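Local coordinates for glycosyl hydrolases family 31 family protein (Aspergillus niger, PDB 6DRU) that catalyses the release of alpha-xylose from the non-reducing terminal glucose of xyloglucan oligosaccharides, at residues A67-T75 / G90-S98; F181-F189 / I220-L231. One frame throughout, in Å; residues are numbered along the deposited sequence.

Overall arrangement
Both interactions reach the same mixed β-sheet of the N-terminal β-sandwich region, yet at different depths. Interaction 1 lies about 38 Å from the centre of the chain, where the loop after edge strand 66-68 meets the loop ahead of strand 98-102. It is partly exposed, rests on backbone atoms, and borders a second subunit. Interaction 2 is buried and lies about 19 Å from that centre; it joins inner strands 176-183, 187-191 and 216-222 to helix 228-239. Regular strand pairing and apolar side chains carry it, against one backbone bond and a water in interaction 1. The two centres are about 26 Å apart, and the contacts do not touch.

Interaction 1 of 2, residues A67-T75 / G90-S98; sequences ATTGTEPRT and GTTAGYRLS. With NAG (2-acetamido-2-deoxy-beta-D-glucopyranose), chain L.
The Y95 ring comes obliquely to G70, its CD2 3.6 Å from G70 O. CG stands between the backbone N and the carbonyl carbon of Y95 (chi1 51°), which brings the ring in beside G70, its turn about chi2 leaving CD2 near G70 O and CD1 over the R96 guanidinium. CD1 sits over the centre of one face of that guanidinium, 3.9 Å above its plane, and the H14 ring stacks with Y95; a broad aromatic thus serves two flat neighbours as well as the loop.

The remaining contact is mostly main chain. G94 N donates to G70 O at 2.8 Å (152° at the hydrogen). Two glycines suit this place, since the chains run close together without side chains between them, and the positive phi of G70 comes easily to that residue. The small methyl of A93 lies 3.5 Å from the same G70 O, while A93 CA makes a CA-H...O contact of 3.3 Å with T71 O. A water donates to G94 O at 2.8 Å and more weakly to E72 O, joining two carbonyls that have no hydrogen to offer each other. Farther along, the rigid ring of P73 meets the methyl of T92, P73 CD to T92 CG2 3.7 Å. T68 OG1 accepts from G70 N at 3.0 Å, an ST turn where the chain leaves strand 66-68.

Y414 and S524 of a second subunit bond to the carbonyl oxygens of T69 and G90. Strand 66-68 pairs with 10-14 at the edge of the mixed sheet, whereas 74-78 opens the four-stranded antiparallel sheet beside 81-85, where R74 bonds to T85. Y95 and R96 both face T86 in a classic β-bulge leading toward strand 98-102.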
ATOM      1  N   ALA A  67     -31.077  19.069  -5.542  1.00 60.18           N
ATOM      2  CA  ALA A  67     -30.361  17.818  -5.752  1.00 64.17           C
ATOM      3  C   ALA A  67     -30.602  17.347  -7.177  1.00 64.79           C
ATOM      4  O   ALA A  67     -31.742  17.354  -7.654  1.00 71.22           O
ATOM      5  CB  ALA A  67     -30.805  16.748  -4.753  1.00 54.08           C
ATOM      6  N   THR A  68     -29.529  16.949  -7.855  1.00 57.06           N
ATOM      7  CA  THR A  68     -29.620  16.486  -9.230  1.00 69.91           C
ATOM      8  C   THR A  68     -28.538  15.446  -9.474  1.00 63.24           C
ATOM      9  O   THR A  68     -27.585  15.318  -8.700  1.00 59.57           O
ATOM     10  CB  THR A  68     -29.485  17.644 -10.228  1.00 71.88           C
ATOM     11  OG1 THR A  68     -29.420  17.127 -11.564  1.00 81.98           O
ATOM     12  CG2 THR A  68     -28.230  18.455  -9.939  1.00 60.46           C
ATOM     13  N   THR A  69     -28.703  14.692 -10.557  1.00 67.09           N
ATOM     14  CA  THR A  69     -27.678  13.770 -11.021  1.00 61.44           C
ATOM     15  C   THR A  69     -26.790  14.388 -12.092  1.00 59.18           C
ATOM     16  O   THR A  69     -25.973  13.682 -12.690  1.00 56.18           O
ATOM     17  CB  THR A  69     -28.314  12.482 -11.549  1.00 60.69           C
ATOM     18  OG1 THR A  69     -29.377  12.801 -12.454  1.00 68.04           O
ATOM     19  CG2 THR A  69     -28.863  11.655 -10.401  1.00 56.89           C
ATOM     20  N   GLY A  70     -26.929  15.688 -12.342  1.00 61.15           N
ATOM     21  CA  GLY A  70     -26.095  16.366 -13.317  1.00 56.85           C
ATOM     22  C   GLY A  70     -26.408  16.036 -14.757  1.00 63.57           C
ATOM     23  O   GLY A  70     -25.514  16.104 -15.608  1.00 65.27           O
ATOM     24  N   THR A  71     -27.656  15.674 -15.057  1.00 67.80           N
ATOM     25  CA  THR A  71     -28.035  15.370 -16.433  1.00 68.43           C
ATOM     26  C   THR A  71     -28.237  16.634 -17.259  1.00 69.19           C
ATOM     27  O   THR A  71     -28.049  16.606 -18.481  1.00 68.40           O
ATOM     28  CB  THR A  71     -29.305  14.517 -16.461  1.00 60.23           C
ATOM     29  OG1 THR A  71     -30.368  15.214 -15.800  1.00 80.47           O
ATOM     30  CG2 THR A  71     -29.065  13.189 -15.763  1.00 71.65           C
ATOM     31  N   GLU A  72     -28.616  17.735 -16.618  1.00 72.12           N
ATOM     32  CA  GLU A  72     -28.926  18.991 -17.280  1.00 66.89           C
ATOM     33  C   GLU A  72     -28.126  20.123 -16.656  1.00 58.96           C
ATOM     34  O   GLU A  72     -27.790  20.073 -15.468  1.00 67.93           O
ATOM     35  CB  GLU A  72     -30.426  19.310 -17.181  1.00 74.25           C
ATOM     36  CG  GLU A  72     -31.327  18.311 -17.888  1.00 87.54           C
ATOM     37  CD  GLU A  72     -31.167  18.351 -19.396  1.00106.60           C
ATOM     38  OE1 GLU A  72     -31.487  19.398 -19.999  1.00120.42           O
ATOM     39  OE2 GLU A  72     -30.723  17.339 -19.979  1.00111.12           O
ATOM     40  N   PRO A  73     -27.790  21.148 -17.438  1.00 59.98           N
ATOM     41  CA  PRO A  73     -27.014  22.268 -16.892  1.00 58.52           C
ATOM     42  C   PRO A  73     -27.846  23.141 -15.964  1.00 57.95           C
ATOM     43  O   PRO A  73     -29.060  23.284 -16.125  1.00 56.16           O
ATOM     44  CB  PRO A  73     -26.584  23.043 -18.143  1.00 50.27           C
ATOM     45  CG  PRO A  73     -27.595  22.683 -19.174  1.00 32.56           C
ATOM     46  CD  PRO A  73     -27.982  21.263 -18.893  1.00 57.80           C
ATOM     47  N   ARG A  74     -27.166  23.733 -14.978  1.00 61.82           N
ATOM     48  CA  ARG A  74     -27.799  24.633 -14.023  1.00 54.06           C
ATOM     49  C   ARG A  74     -26.903  25.846 -13.808  1.00 56.53           C
ATOM     50  O   ARG A  74     -25.743  25.875 -14.228  1.00 51.22           O
ATOM     51  CB  ARG A  74     -28.078  23.943 -12.680  1.00 46.59           C
ATOM     52  CG  ARG A  74     -28.683  22.559 -12.800  1.00 54.70           C
ATOM     53  CD  ARG A  74     -29.094  22.014 -11.447  1.00 71.72           C
ATOM     54  NE  ARG A  74     -30.262  21.147 -11.559  1.00 85.87           N
ATOM     55  CZ  ARG A  74     -31.504  21.525 -11.279  1.00 79.57           C
ATOM     56  NH1 ARG A  74     -31.745  22.763 -10.869  1.00 75.01           N
ATOM     57  NH2 ARG A  74     -32.505  20.665 -11.410  1.00 86.41           N
ATOM     58  N   THR A  75     -27.456  26.856 -13.140  1.00 64.50           N
ATOM     59  CA  THR A  75     -26.750  28.104 -12.891  1.00 67.43           C
ATOM     60  C   THR A  75     -27.107  28.619 -11.504  1.00 66.06           C
ATOM     61  O   THR A  75     -28.271  28.574 -11.096  1.00 69.42           O
ATOM     62  CB  THR A  75     -27.090  29.164 -13.954  1.00 68.04           C
ATOM     63  OG1 THR A  75     -26.751  28.666 -15.256  1.00 68.16           O
ATOM     64  CG2 THR A  75     -26.323  30.454 -13.700  1.00 59.46           C
ATOM     65  N   GLY A  90     -18.912  17.970 -26.406  1.00 86.04           N
ATOM     66  CA  GLY A  90     -20.088  18.619 -26.936  1.00 93.31           C
ATOM     67  C   GLY A  90     -21.378  18.307 -26.216  1.00100.71           C
ATOM     68  O   GLY A  90     -22.446  18.734 -26.662  1.00107.45           O
ATOM     69  N   THR A  91     -21.311  17.575 -25.108  1.00 95.24           N
ATOM     70  CA  THR A  91     -22.511  17.150 -24.404  1.00 85.00           C
ATOM     71  C   THR A  91     -23.136  18.308 -23.632  1.00 75.98           C
ATOM     72  O   THR A  91     -22.462  19.268 -23.248  1.00 72.92           O
ATOM     73  CB  THR A  91     -22.192  15.999 -23.451  1.00 82.88           C
ATOM     74  OG1 THR A  91     -21.012  16.310 -22.699  1.00 95.46           O
ATOM     75  CG2 THR A  91     -21.960  14.718 -24.233  1.00 69.23           C
ATOM     76  N   THR A  92     -24.441  18.199 -23.398  1.00 69.27           N
ATOM     77  CA  THR A  92     -25.192  19.143 -22.577  1.00 76.78           C
ATOM     78  C   THR A  92     -25.590  18.433 -21.288  1.00 72.11           C
ATOM     79  O   THR A  92     -26.534  17.639 -21.272  1.00 76.74           O
ATOM     80  CB  THR A  92     -26.418  19.659 -23.324  1.00 71.63           C
ATOM     81  OG1 THR A  92     -26.002  20.270 -24.552  1.00 85.01           O
ATOM     82  CG2 THR A  92     -27.162  20.681 -22.479  1.00 68.86           C
ATOM     83  N   ALA A  93     -24.869  18.723 -20.209  1.00 66.35           N
ATOM     84  CA  ALA A  93     -25.116  18.079 -18.926  1.00 55.10           C
ATOM     85  C   ALA A  93     -24.772  19.067 -17.815  1.00 57.87           C
ATOM     86  O   ALA A  93     -24.642  20.271 -18.052  1.00 61.53           O
ATOM     87  CB  ALA A  93     -24.321  16.773 -18.824  1.00 59.38           C
ATOM     88  N   GLY A  94     -24.639  18.558 -16.592  1.00 62.89           N
ATOM     89  CA  GLY A  94     -24.352  19.411 -15.457  1.00 52.55           C
ATOM     90  C   GLY A  94     -23.515  18.765 -14.369  1.00 54.34           C
ATOM     91  O   GLY A  94     -23.841  18.880 -13.183  1.00 56.49           O
ATOM     92  N   TYR A  95     -22.434  18.086 -14.753  1.00 53.41           N
ATOM     93  CA  TYR A  95     -21.514  17.479 -13.800  1.00 58.15           C
ATOM     94  C   TYR A  95     -20.124  18.099 -13.836  1.00 61.71           C
ATOM     95  O   TYR A  95     -19.234  17.635 -13.114  1.00 62.41           O
ATOM     96  CB  TYR A  95     -21.414  15.966 -14.044  1.00 48.48           C
ATOM     97  CG  TYR A  95     -21.117  15.593 -15.478  1.00 55.35           C
ATOM     98  CD1 TYR A  95     -19.833  15.709 -15.997  1.00 50.87           C
ATOM     99  CD2 TYR A  95     -22.118  15.120 -16.314  1.00 53.07           C
ATOM    100  CE1 TYR A  95     -19.560  15.374 -17.309  1.00 57.67           C
ATOM    101  CE2 TYR A  95     -21.852  14.776 -17.626  1.00 44.78           C
ATOM    102  CZ  TYR A  95     -20.574  14.907 -18.120  1.00 53.67           C
ATOM    103  OH  TYR A  95     -20.309  14.568 -19.429  1.00 60.72           O
ATOM    104  N   ARG A  96     -19.911  19.124 -14.655  1.00 59.03           N
ATOM    105  CA  ARG A  96     -18.653  19.854 -14.709  1.00 57.49           C
ATOM    106  C   ARG A  96     -18.878  21.279 -14.222  1.00 55.90           C
ATOM    107  O   ARG A  96     -19.918  21.880 -14.503  1.00 54.18           O
ATOM    108  CB  ARG A  96     -18.080  19.860 -16.128  1.00 45.49           C
ATOM    109  CG  ARG A  96     -17.586  18.503 -16.593  1.00 50.91           C
ATOM    110  CD  ARG A  96     -16.186  18.214 -16.071  1.00 58.62           C
ATOM    111  NE  ARG A  96     -15.830  16.807 -16.223  1.00 64.62           N
ATOM    112  CZ  ARG A  96     -15.939  15.902 -15.256  1.00 61.17           C
ATOM    113  NH1 ARG A  96     -16.387  16.258 -14.060  1.00 62.27           N
ATOM    114  NH2 ARG A  96     -15.596  14.642 -15.481  1.00 58.06           N
ATOM    115  N   LEU A  97     -17.902  21.820 -13.499  1.00 48.55           N
ATOM    116  CA  LEU A  97     -18.034  23.126 -12.871  1.00 49.95           C
ATOM    117  C   LEU A  97     -17.280  24.190 -13.661  1.00 60.62           C
ATOM    118  O   LEU A  97     -16.204  23.928 -14.207  1.00 61.65           O
ATOM    119  CB  LEU A  97     -17.524  23.089 -11.429  1.00 49.36           C
ATOM    120  CG  LEU A  97     -18.082  21.985 -10.526  1.00 51.70           C
ATOM    121  CD1 LEU A  97     -17.606  22.174  -9.094  1.00 48.96           C
ATOM    122  CD2 LEU A  97     -19.601  21.952 -10.588  1.00 47.92           C
ATOM    123  N   SER A  98     -17.855  25.392 -13.711  1.00 57.83           N
ATOM    124  CA  SER A  98     -17.222  26.550 -14.325  1.00 53.36           C
ATOM    125  C   SER A  98     -17.643  27.790 -13.551  1.00 55.91           C
ATOM    126  O   SER A  98     -18.792  27.889 -13.110  1.00 64.34           O
ATOM    127  CB  SER A  98     -17.601  26.687 -15.804  1.00 55.20           C
ATOM    128  OG  SER A  98     -18.995  26.865 -15.965  1.00 70.16           O
TER
HETATM  129  C1  NAG L 827     -32.287  31.106  -9.199  1.00119.64           C
HETATM  130  C2  NAG L 827     -33.336  30.229  -9.849  1.00125.98           C
HETATM  131  C3  NAG L 827     -32.766  29.428 -10.961  1.00130.23           C
HETATM  132  C4  NAG L 827     -32.022  30.320 -11.931  1.00124.97           C
HETATM  133  C5  NAG L 827     -31.010  31.168 -11.192  1.00114.35           C
HETATM  134  C6  NAG L 827     -30.347  32.124 -12.160  1.00103.92           C
HETATM  135  C7  NAG L 827     -35.081  29.774  -8.171  1.00104.98           C
HETATM  136  C8  NAG L 827     -35.695  28.857  -7.137  1.00 98.75           C
HETATM  137  N2  NAG L 827     -33.916  29.371  -8.874  1.00112.80           N
HETATM  138  O3  NAG L 827     -33.801  28.717 -11.601  1.00128.74           O
HETATM  139  O4  NAG L 827     -31.357  29.529 -12.888  1.00110.76           O
HETATM  140  O5  NAG L 827     -31.659  31.898 -10.178  1.00118.33           O
HETATM  141  O6  NAG L 827     -29.034  32.397 -11.726  1.00 86.84           O
HETATM  142  O7  NAG L 827     -35.587  30.856  -8.399  1.00115.94           O
HETATM  143  O   HOH W   1     -26.123  20.351 -12.556  1.00 57.04           O

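Interaction 2 of 2, residues F181-F189 / I220-L231; sequences FMSNKGYAF and IVAAQPGDYDTL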
ATOM      1  N   PHE A 181      -3.923  31.368  -2.973  1.00 51.39           N
ATOM      2  CA  PHE A 181      -3.313  32.221  -3.980  1.00 57.99           C
ATOM      3  C   PHE A 181      -4.345  33.155  -4.589  1.00 57.91           C
ATOM      4  O   PHE A 181      -5.545  32.868  -4.594  1.00 55.05           O
ATOM      5  CB  PHE A 181      -2.636  31.396  -5.088  1.00 58.17           C
ATOM      6  CG  PHE A 181      -3.596  30.712  -6.026  1.00 55.74           C
ATOM      7  CD1 PHE A 181      -3.995  31.328  -7.205  1.00 55.91           C
ATOM      8  CD2 PHE A 181      -4.072  29.443  -5.751  1.00 55.08           C
ATOM      9  CE1 PHE A 181      -4.866  30.699  -8.076  1.00 51.99           C
ATOM     10  CE2 PHE A 181      -4.939  28.808  -6.620  1.00 56.83           C
ATOM     11  CZ  PHE A 181      -5.338  29.438  -7.784  1.00 49.21           C
ATOM     12  N   MET A 182      -3.858  34.284  -5.099  1.00 59.08           N
ATOM     13  CA  MET A 182      -4.648  35.218  -5.888  1.00 60.38           C
ATOM     14  C   MET A 182      -4.198  35.154  -7.340  1.00 56.91           C
ATOM     15  O   MET A 182      -3.011  34.971  -7.625  1.00 55.00           O
ATOM     16  CB  MET A 182      -4.500  36.655  -5.379  1.00 54.45           C
ATOM     17  CG  MET A 182      -4.944  36.885  -3.950  1.00 59.49           C
ATOM     18  SD  MET A 182      -4.800  38.627  -3.499  1.00 57.41           S
ATOM     19  CE  MET A 182      -3.088  38.950  -3.916  1.00 54.08           C
ATOM     20  N   SER A 183      -5.150  35.304  -8.252  1.00 52.91           N
ATOM     21  CA  SER A 183      -4.869  35.393  -9.674  1.00 61.59           C
ATOM     22  C   SER A 183      -5.190  36.796 -10.171  1.00 61.88           C
ATOM     23  O   SER A 183      -6.104  37.456  -9.668  1.00 62.06           O
ATOM     24  CB  SER A 183      -5.675  34.359 -10.465  1.00 57.97           C
ATOM     25  OG  SER A 183      -5.470  34.509 -11.857  1.00 61.21           O
ATOM     26  N   ASN A 184      -4.424  37.253 -11.164  1.00 63.73           N
ATOM     27  CA  ASN A 184      -4.689  38.563 -11.743  1.00 65.29           C
ATOM     28  C   ASN A 184      -5.963  38.594 -12.577  1.00 65.59           C
ATOM     29  O   ASN A 184      -6.386  39.681 -12.985  1.00 66.97           O
ATOM     30  CB  ASN A 184      -3.495  39.025 -12.582  1.00 52.50           C
ATOM     31  CG  ASN A 184      -3.143  38.053 -13.686  1.00 62.56           C
ATOM     32  OD1 ASN A 184      -3.632  36.925 -13.715  1.00 81.69           O
ATOM     33  ND2 ASN A 184      -2.287  38.486 -14.604  1.00 63.64           N
ATOM     34  N   LYS A 185      -6.589  37.442 -12.832  1.00 57.90           N
ATOM     35  CA  LYS A 185      -7.896  37.433 -13.478  1.00 53.33           C
ATOM     36  C   LYS A 185      -9.000  37.952 -12.569  1.00 65.42           C
ATOM     37  O   LYS A 185     -10.118  38.173 -13.046  1.00 74.44           O
ATOM     38  CB  LYS A 185      -8.247  36.022 -13.951  1.00 53.26           C
ATOM     39  CG  LYS A 185      -7.580  35.624 -15.252  1.00 66.33           C
ATOM     40  CD  LYS A 185      -8.213  34.374 -15.834  1.00 67.63           C
ATOM     41  CE  LYS A 185      -7.546  33.982 -17.141  1.00 77.06           C
ATOM     42  NZ  LYS A 185      -7.844  32.574 -17.519  1.00 80.00           N
ATOM     43  N   GLY A 186      -8.718  38.149 -11.284  1.00 57.81           N
ATOM     44  CA  GLY A 186      -9.707  38.672 -10.368  1.00 61.30           C
ATOM     45  C   GLY A 186     -10.396  37.607  -9.542  1.00 59.68           C
ATOM     46  O   GLY A 186     -11.619  37.642  -9.373  1.00 62.86           O
ATOM     47  N   TYR A 187      -9.630  36.653  -9.020  1.00 56.92           N
ATOM     48  CA  TYR A 187     -10.208  35.662  -8.128  1.00 65.32           C
ATOM     49  C   TYR A 187      -9.123  35.090  -7.230  1.00 60.78           C
ATOM     50  O   TYR A 187      -7.940  35.098  -7.577  1.00 62.18           O
ATOM     51  CB  TYR A 187     -10.914  34.538  -8.899  1.00 63.52           C
ATOM     52  CG  TYR A 187      -9.992  33.578  -9.617  1.00 60.52           C
ATOM     53  CD1 TYR A 187      -9.528  33.857 -10.895  1.00 66.08           C
ATOM     54  CD2 TYR A 187      -9.601  32.382  -9.023  1.00 53.67           C
ATOM     55  CE1 TYR A 187      -8.693  32.979 -11.561  1.00 63.87           C
ATOM     56  CE2 TYR A 187      -8.762  31.498  -9.680  1.00 47.48           C
ATOM     57  CZ  TYR A 187      -8.313  31.803 -10.949  1.00 59.49           C
ATOM     58  OH  TYR A 187      -7.480  30.932 -11.613  1.00 54.60           O
ATOM     59  N   ALA A 188      -9.548  34.599  -6.070  1.00 60.63           N
ATOM     60  CA  ALA A 188      -8.678  33.911  -5.133  1.00 61.15           C
ATOM     61  C   ALA A 188      -9.201  32.496  -4.918  1.00 62.07           C
ATOM     62  O   ALA A 188     -10.374  32.203  -5.163  1.00 58.82           O
ATOM     63  CB  ALA A 188      -8.586  34.660  -3.797  1.00 49.75           C
ATOM     64  N   PHE A 189      -8.315  31.622  -4.446  1.00 57.66           N
ATOM     65  CA  PHE A 189      -8.603  30.197  -4.351  1.00 57.76           C
ATOM     66  C   PHE A 189      -7.958  29.640  -3.092  1.00 51.05           C
ATOM     67  O   PHE A 189      -6.795  29.941  -2.803  1.00 56.50           O
ATOM     68  CB  PHE A 189      -8.087  29.466  -5.599  1.00 56.27           C
ATOM     69  CG  PHE A 189      -8.502  28.022  -5.691  1.00 59.31           C
ATOM     70  CD1 PHE A 189      -7.773  27.032  -5.052  1.00 57.68           C
ATOM     71  CD2 PHE A 189      -9.605  27.652  -6.444  1.00 55.09           C
ATOM     72  CE1 PHE A 189      -8.146  25.704  -5.145  1.00 53.44           C
ATOM     73  CE2 PHE A 189      -9.981  26.325  -6.543  1.00 53.97           C
ATOM     74  CZ  PHE A 189      -9.251  25.350  -5.892  1.00 53.87           C
ATOM     75  N   ILE A 220     -13.611  29.288  -3.843  1.00 54.07           N
ATOM     76  CA  ILE A 220     -13.210  30.251  -4.865  1.00 59.39           C
ATOM     77  C   ILE A 220     -14.014  31.528  -4.662  1.00 59.53           C
ATOM     78  O   ILE A 220     -15.237  31.477  -4.481  1.00 57.79           O
ATOM     79  CB  ILE A 220     -13.393  29.687  -6.287  1.00 43.56           C
ATOM     80  CG1 ILE A 220     -12.961  30.713  -7.336  1.00 46.70           C
ATOM     81  CG2 ILE A 220     -14.829  29.236  -6.525  1.00 43.78           C
ATOM     82  CD1 ILE A 220     -12.929  30.166  -8.745  1.00 56.32           C
ATOM     83  N   VAL A 221     -13.326  32.667  -4.677  0.58 56.57           N
ATOM     84  CA  VAL A 221     -13.946  33.970  -4.470  0.58 58.40           C
ATOM     85  C   VAL A 221     -13.481  34.907  -5.575  0.58 60.26           C
ATOM     86  O   VAL A 221     -12.301  34.912  -5.942  0.58 63.13           O
ATOM     87  CB  VAL A 221     -13.613  34.542  -3.074  0.58 56.82           C
ATOM     88  CG1 VAL A 221     -12.108  34.591  -2.854  0.58 53.41           C
ATOM     89  CG2 VAL A 221     -14.232  35.919  -2.901  0.58 62.23           C
ATOM     90  N   ALA A 222     -14.412  35.690  -6.113  1.00 55.57           N
ATOM     91  CA  ALA A 222     -14.144  36.588  -7.228  1.00 63.02           C
ATOM     92  C   ALA A 222     -14.106  38.043  -6.776  1.00 60.31           C
ATOM     93  O   ALA A 222     -14.767  38.433  -5.810  1.00 65.55           O
ATOM     94  CB  ALA A 222     -15.200  36.428  -8.325  1.00 53.42           C
ATOM     95  N   ALA A 223     -13.321  38.845  -7.494  1.00 49.18           N
ATOM     96  CA  ALA A 223     -13.269  40.283  -7.278  1.00 61.39           C
ATOM     97  C   ALA A 223     -12.991  40.968  -8.607  1.00 66.37           C
ATOM     98  O   ALA A 223     -12.440  40.366  -9.533  1.00 65.03           O
ATOM     99  CB  ALA A 223     -12.207  40.668  -6.243  1.00 63.28           C
ATOM    100  N   GLN A 224     -13.376  42.238  -8.692  1.00 63.57           N
ATOM    101  CA  GLN A 224     -13.156  42.992  -9.918  1.00 67.74           C
ATOM    102  C   GLN A 224     -11.658  43.156 -10.172  1.00 64.91           C
ATOM    103  O   GLN A 224     -10.881  43.293  -9.222  1.00 68.46           O
ATOM    104  CB  GLN A 224     -13.834  44.358  -9.840  1.00 60.33           C
ATOM    105  CG  GLN A 224     -15.348  44.289  -9.705  1.00 64.84           C
ATOM    106  CD  GLN A 224     -16.004  43.596 -10.884  1.00 67.43           C
ATOM    107  OE1 GLN A 224     -15.511  43.663 -12.010  1.00 65.78           O
ATOM    108  NE2 GLN A 224     -17.121  42.925 -10.629  1.00 67.26           N
ATOM    109  N   PRO A 225     -11.225  43.141 -11.434  1.00 61.78           N
ATOM    110  CA  PRO A 225      -9.786  43.102 -11.720  1.00 62.95           C
ATOM    111  C   PRO A 225      -9.063  44.336 -11.199  1.00 64.97           C
ATOM    112  O   PRO A 225      -9.623  45.434 -11.130  1.00 71.36           O
ATOM    113  CB  PRO A 225      -9.727  43.019 -13.249  1.00 52.04           C
ATOM    114  CG  PRO A 225     -11.047  43.522 -13.715  1.00 49.66           C
ATOM    115  CD  PRO A 225     -12.035  43.132 -12.664  1.00 53.97           C
ATOM    116  N   GLY A 226      -7.799  44.137 -10.823  1.00 64.96           N
ATOM    117  CA  GLY A 226      -7.004  45.167 -10.192  1.00 73.16           C
ATOM    118  C   GLY A 226      -7.324  45.420  -8.736  1.00 71.25           C
ATOM    119  O   GLY A 226      -6.554  46.116  -8.061  1.00 79.77           O
ATOM    120  N   ASP A 227      -8.420  44.867  -8.225  1.00 64.82           N
ATOM    121  CA  ASP A 227      -8.884  45.155  -6.870  1.00 78.30           C
ATOM    122  C   ASP A 227      -8.463  44.018  -5.937  1.00 69.94           C
ATOM    123  O   ASP A 227      -9.261  43.182  -5.506  1.00 68.82           O
ATOM    124  CB  ASP A 227     -10.397  45.370  -6.875  1.00 79.10           C
ATOM    125  CG  ASP A 227     -10.922  45.890  -5.555  1.00106.19           C
ATOM    126  OD1 ASP A 227     -10.377  45.508  -4.498  1.00104.00           O
ATOM    127  OD2 ASP A 227     -11.888  46.683  -5.579  1.00130.00           O
ATOM    128  N   TYR A 228      -7.165  44.008  -5.625  1.00 63.04           N
ATOM    129  CA  TYR A 228      -6.602  42.965  -4.776  1.00 54.50           C
ATOM    130  C   TYR A 228      -6.906  43.173  -3.301  1.00 63.50           C
ATOM    131  O   TYR A 228      -6.894  42.201  -2.538  1.00 60.51           O
ATOM    132  CB  TYR A 228      -5.087  42.884  -4.976  1.00 52.94           C
ATOM    133  CG  TYR A 228      -4.682  42.454  -6.364  1.00 57.21           C
ATOM    134  CD1 TYR A 228      -4.441  43.391  -7.362  1.00 58.20           C
ATOM    135  CD2 TYR A 228      -4.550  41.109  -6.682  1.00 56.79           C
ATOM    136  CE1 TYR A 228      -4.076  42.999  -8.637  1.00 59.75           C
ATOM    137  CE2 TYR A 228      -4.184  40.708  -7.953  1.00 61.58           C
ATOM    138  CZ  TYR A 228      -3.950  41.657  -8.927  1.00 62.74           C
ATOM    139  OH  TYR A 228      -3.585  41.262 -10.193  1.00 57.72           O
ATOM    140  N   ASP A 229      -7.175  44.412  -2.883  1.00 68.42           N
ATOM    141  CA  ASP A 229      -7.520  44.657  -1.488  1.00 67.43           C
ATOM    142  C   ASP A 229      -8.819  43.960  -1.111  1.00 69.04           C
ATOM    143  O   ASP A 229      -8.989  43.541   0.040  1.00 66.59           O
ATOM    144  CB  ASP A 229      -7.617  46.160  -1.227  1.00 81.55           C
ATOM    145  CG  ASP A 229      -6.268  46.848  -1.283  1.00 93.30           C
ATOM    146  OD1 ASP A 229      -5.267  46.222  -0.871  1.00 92.93           O
ATOM    147  OD2 ASP A 229      -6.205  48.009  -1.741  1.00 99.14           O
ATOM    148  N   THR A 230      -9.743  43.824  -2.065  1.00 71.36           N
ATOM    149  CA  THR A 230     -10.979  43.101  -1.794  1.00 66.55           C
ATOM    150  C   THR A 230     -10.726  41.603  -1.698  1.00 64.80           C
ATOM    151  O   THR A 230     -11.299  40.927  -0.835  1.00 68.24           O
ATOM    152  CB  THR A 230     -12.016  43.403  -2.875  1.00 67.19           C
ATOM    153  OG1 THR A 230     -12.307  44.806  -2.877  1.00 79.53           O
ATOM    154  CG2 THR A 230     -13.299  42.631  -2.614  1.00 73.75           C
ATOM    155  N   LEU A 231      -9.875  41.065  -2.576  1.00 62.24           N
ATOM    156  CA  LEU A 231      -9.516  39.652  -2.496  1.00 59.62           C
ATOM    157  C   LEU A 231      -8.961  39.305  -1.120  1.00 66.88           C
ATOM    158  O   LEU A 231      -9.359  38.306  -0.510  1.00 70.77           O
ATOM    159  CB  LEU A 231      -8.507  39.301  -3.590  1.00 53.15           C
ATOM    160  CG  LEU A 231      -9.055  39.128  -5.005  1.00 56.04           C
ATOM    161  CD1 LEU A 231      -7.926  38.844  -5.981  1.00 57.83           C
ATOM    162  CD2 LEU A 231     -10.082  38.007  -5.040  1.00 52.79           C
TER
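In the mixed sheet of the β-sandwich, the hairpin of strands 176-183 and 187-191 lies beside strand 216-222, whose chain then turns into helix 228-239 and packs back on the hairpin. A188 and V221 form the antiparallel hydrogen-bonded pair: A188 N reaches V221 O at 2.8 Å, and V221 N returns a bond to A188 O at 3.0 Å. Beyond them A223 N donates almost straight (175°) to G186 O. Y187 with A222 and F189 with I220 are non-hydrogen-bonded pairs, and their side chains share one face of the sheet. There the long arm of I220 (CG1, CD1) reaches the Y187 ring obliquely, I220 CD1 lying 4.0 Å from Y187 CD2, next to F99 and L111 of the neighbouring four-stranded sheet.

The other face receives the helix. D227 is the N-cap of its first turn, its OD1 accepting both T230 N and the T230 hydroxyl from one side of the carboxylate plane. L231 points into the sheet, CD2 lying 3.9 Å from A188 CB; alanine is small enough to let the leucine reach the backbone, CD2 being 3.6 Å from A188 N. M182, bent at its last torsion (chi3 -54°), presents two atoms: SD against L231 CB at 3.8 Å, and CE against Y228 CD2. Its sulfur also lies at the edge of the Y228 ring, 5.4 Å from the centroid, a Met-aromatic contact. The Y228 ring reaches on past S183 to N184, its hydroxyl bonding to E622.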